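Local coordinates for protein trehalose-6-phosphate phosphatase (Candida albicans, PDB 5DXF) that belongs to glycosyltransferase family 20, whose members have the two-domain GT-B fold, at residues 353-356 / 357-361. Numbering follows the deposited sequence.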
ATOM      1  N   PHE A 353     -20.693   4.800  10.509  1.00 53.58           N
ATOM      2  CA  PHE A 353     -21.305   6.044  10.053  1.00 53.21           C
ATOM      3  C   PHE A 353     -22.812   6.014  10.244  1.00 52.31           C
ATOM      4  O   PHE A 353     -23.416   7.003  10.666  1.00 53.33           O
ATOM      5  CB  PHE A 353     -20.970   6.307   8.584  1.00 51.90           C
ATOM      6  CG  PHE A 353     -21.584   7.566   8.039  1.00 48.23           C
ATOM      7  CD1 PHE A 353     -21.472   8.764   8.729  1.00 55.30           C
ATOM      8  CD2 PHE A 353     -22.259   7.557   6.829  1.00 49.37           C
ATOM      9  CE1 PHE A 353     -22.031   9.927   8.226  1.00 47.33           C
ATOM     10  CE2 PHE A 353     -22.817   8.715   6.322  1.00 41.71           C
ATOM     11  CZ  PHE A 353     -22.704   9.901   7.020  1.00 48.98           C
ATOM     12  N   GLU A 354     -23.417   4.875   9.923  1.00 43.37           N
ATOM     13  CA  GLU A 354     -24.845   4.700  10.130  1.00 48.71           C
ATOM     14  C   GLU A 354     -25.202   4.838  11.604  1.00 54.27           C
ATOM     15  O   GLU A 354     -26.118   5.585  11.951  1.00 62.85           O
ATOM     16  CB  GLU A 354     -25.307   3.344   9.608  1.00 55.71           C
ATOM     17  CG  GLU A 354     -26.773   3.073   9.879  1.00 62.01           C
ATOM     18  CD  GLU A 354     -27.231   1.753   9.311  1.00 62.48           C
ATOM     19  OE1 GLU A 354     -26.366   0.914   8.983  1.00 59.87           O
ATOM     20  OE2 GLU A 354     -28.458   1.548   9.189  1.00 63.21           O
ATOM     21  N   ILE A 355     -24.483   4.116  12.461  1.00 54.32           N
ATOM     22  CA  ILE A 355     -24.692   4.228  13.904  1.00 59.34           C
ATOM     23  C   ILE A 355     -24.562   5.686  14.340  1.00 56.57           C
ATOM     24  O   ILE A 355     -25.361   6.177  15.139  1.00 54.21           O
ATOM     25  CB  ILE A 355     -23.694   3.363  14.706  1.00 59.22           C
ATOM     26  CG1 ILE A 355     -23.864   1.880  14.372  1.00 61.49           C
ATOM     27  CG2 ILE A 355     -23.892   3.573  16.199  1.00 54.03           C
ATOM     28  CD1 ILE A 355     -25.056   1.233  15.056  1.00 67.62           C
ATOM     29  N   PHE A 356     -23.566   6.375  13.790  1.00 57.41           N
ATOM     30  CA  PHE A 356     -23.332   7.786  14.093  1.00 58.44           C
ATOM     31  C   PHE A 356     -24.529   8.653  13.742  1.00 60.53           C
ATOM     32  O   PHE A 356     -24.903   9.542  14.506  1.00 60.74           O
ATOM     33  CB  PHE A 356     -22.090   8.289  13.355  1.00 55.89           C
ATOM     34  CG  PHE A 356     -21.970   9.789  13.308  1.00 59.97           C
ATOM     35  CD1 PHE A 356     -21.564  10.504  14.423  1.00 63.47           C
ATOM     36  CD2 PHE A 356     -22.248  10.481  12.139  1.00 58.98           C
ATOM     37  CE1 PHE A 356     -21.448  11.885  14.377  1.00 60.97           C
ATOM     38  CE2 PHE A 356     -22.133  11.860  12.087  1.00 61.12           C
ATOM     39  CZ  PHE A 356     -21.731  12.561  13.206  1.00 59.16           C
ATOM     40  N   LEU A 357     -25.125   8.395  12.582  1.00 55.61           N
ATOM     41  CA  LEU A 357     -26.316   9.125  12.169  1.00 57.56           C
ATOM     42  C   LEU A 357     -27.508   8.781  13.057  1.00 68.03           C
ATOM     43  O   LEU A 357     -28.367   9.626  13.313  1.00 59.40           O
ATOM     44  CB  LEU A 357     -26.640   8.832  10.704  1.00 57.03           C
ATOM     45  CG  LEU A 357     -25.646   9.409   9.694  1.00 53.18           C
ATOM     46  CD1 LEU A 357     -26.086   9.109   8.272  1.00 53.90           C
ATOM     47  CD2 LEU A 357     -25.483  10.906   9.902  1.00 54.40           C
ATOM     48  N   ASP A 358     -27.522   7.537  13.514  1.00 64.49           N
ATOM     49  CA  ASP A 358     -28.541   7.032  14.411  1.00 63.76           C
ATOM     50  C   ASP A 358     -28.549   7.706  15.762  1.00 65.70           C
ATOM     51  O   ASP A 358     -29.595   8.036  16.291  1.00 71.80           O
ATOM     52  CB  ASP A 358     -28.311   5.546  14.622  1.00 20.00           C
ATOM     53  CG  ASP A 358     -29.244   4.700  13.817  1.00 20.00           C
ATOM     54  OD1 ASP A 358     -30.398   4.540  14.237  1.00 20.00           O
ATOM     55  OD2 ASP A 358     -28.830   4.184  12.771  1.00 20.00           O
ATOM     56  N   MET A 359     -27.364   7.904  16.312  1.00 62.58           N
ATOM     57  CA  MET A 359     -27.178   8.411  17.668  1.00 62.73           C
ATOM     58  C   MET A 359     -27.310   9.926  17.782  1.00 70.66           C
ATOM     59  O   MET A 359     -27.781  10.435  18.798  1.00 72.27           O
ATOM     60  CB  MET A 359     -25.809   7.984  18.201  1.00 71.82           C
ATOM     61  CG  MET A 359     -25.669   6.491  18.436  1.00 67.62           C
ATOM     62  SD  MET A 359     -23.996   6.028  18.920  1.00 69.37           S
ATOM     63  CE  MET A 359     -23.741   7.090  20.340  1.00 63.03           C
ATOM     64  N   TYR A 360     -26.891  10.644  16.746  1.00 67.70           N
ATOM     65  CA  TYR A 360     -26.847  12.102  16.812  1.00 70.35           C
ATOM     66  C   TYR A 360     -27.731  12.766  15.762  1.00 71.38           C
ATOM     67  O   TYR A 360     -27.333  12.906  14.605  1.00 70.83           O
ATOM     68  CB  TYR A 360     -25.403  12.588  16.663  1.00 65.17           C
ATOM     69  CG  TYR A 360     -24.449  11.936  17.636  1.00 70.74           C
ATOM     70  CD1 TYR A 360     -24.319  12.411  18.934  1.00 66.24           C
ATOM     71  CD2 TYR A 360     -23.685  10.839  17.260  1.00 69.85           C
ATOM     72  CE1 TYR A 360     -23.451  11.815  19.830  1.00 70.89           C
ATOM     73  CE2 TYR A 360     -22.814  10.236  18.147  1.00 69.02           C
ATOM     74  CZ  TYR A 360     -22.701  10.728  19.430  1.00 71.76           C
ATOM     75  OH  TYR A 360     -21.835  10.131  20.316  1.00 68.09           O
ATOM     76  N   PRO A 361     -28.940  13.183  16.171  1.00 70.11           N
ATOM     77  CA  PRO A 361     -29.873  13.927  15.318  1.00 68.75           C
ATOM     78  C   PRO A 361     -29.313  15.286  14.914  1.00 69.18           C
ATOM     79  O   PRO A 361     -29.730  15.859  13.908  1.00 69.27           O
ATOM     80  CB  PRO A 361     -31.112  14.095  16.206  1.00 69.68           C
ATOM     81  CG  PRO A 361     -30.983  13.047  17.257  1.00 69.91           C
ATOM     82  CD  PRO A 361     -29.516  12.899  17.496  1.00 69.98           C
TER
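Leu357 lays its CD1 methyl over one face of the Phe353 ring, one helical turn back, in a CH-pi contact 4.0 Å from CD1 to the ring centroid and 25° off the ring normal. The other methyl, CD2, turns to the neighbouring phenyl and lies 4.0 Å from Phe356 CD2, so the forked leucine end serves both rings. Phe356 has its CG anti to the backbone N (chi1 165°), which carries the ring to the Tyr360 side chain; CD1 of Phe356 comes within 3.6 Å of Tyr360 CD2, the ring planes inclined by 43°. Four i to i+4 backbone bonds run through this last part of the helix, ending with Tyr360 N to Phe356 O at 3.2 Å, and Tyr360 is the first residue to leave helical geometry.

Away from the buried rings, the partly exposed side chains make fewer contacts. Ile355 CG2 touches Met359 SD at 3.7 Å, while the Glu354 and Asp358 side chains lie alongside each other, pointing the same way, with OE2 of Glu354 4.5 Å from OD2 of Asp358; the salt bridge from Glu354 to Arg393 probably eases this like-charge proximity.

Arg364, just beyond the helix, hydrogen-bonds to the carbonyl oxygens of Leu357 and Asp358. Helix 346-359 is the crossover of the beta-alpha-beta unit from strand 332-339 to strand 367-374; Phe353 and Phe356 pack on the latter, while beyond the unit Leu357 meets helix 381-398 and Ile355 and Tyr360 helix 478-489.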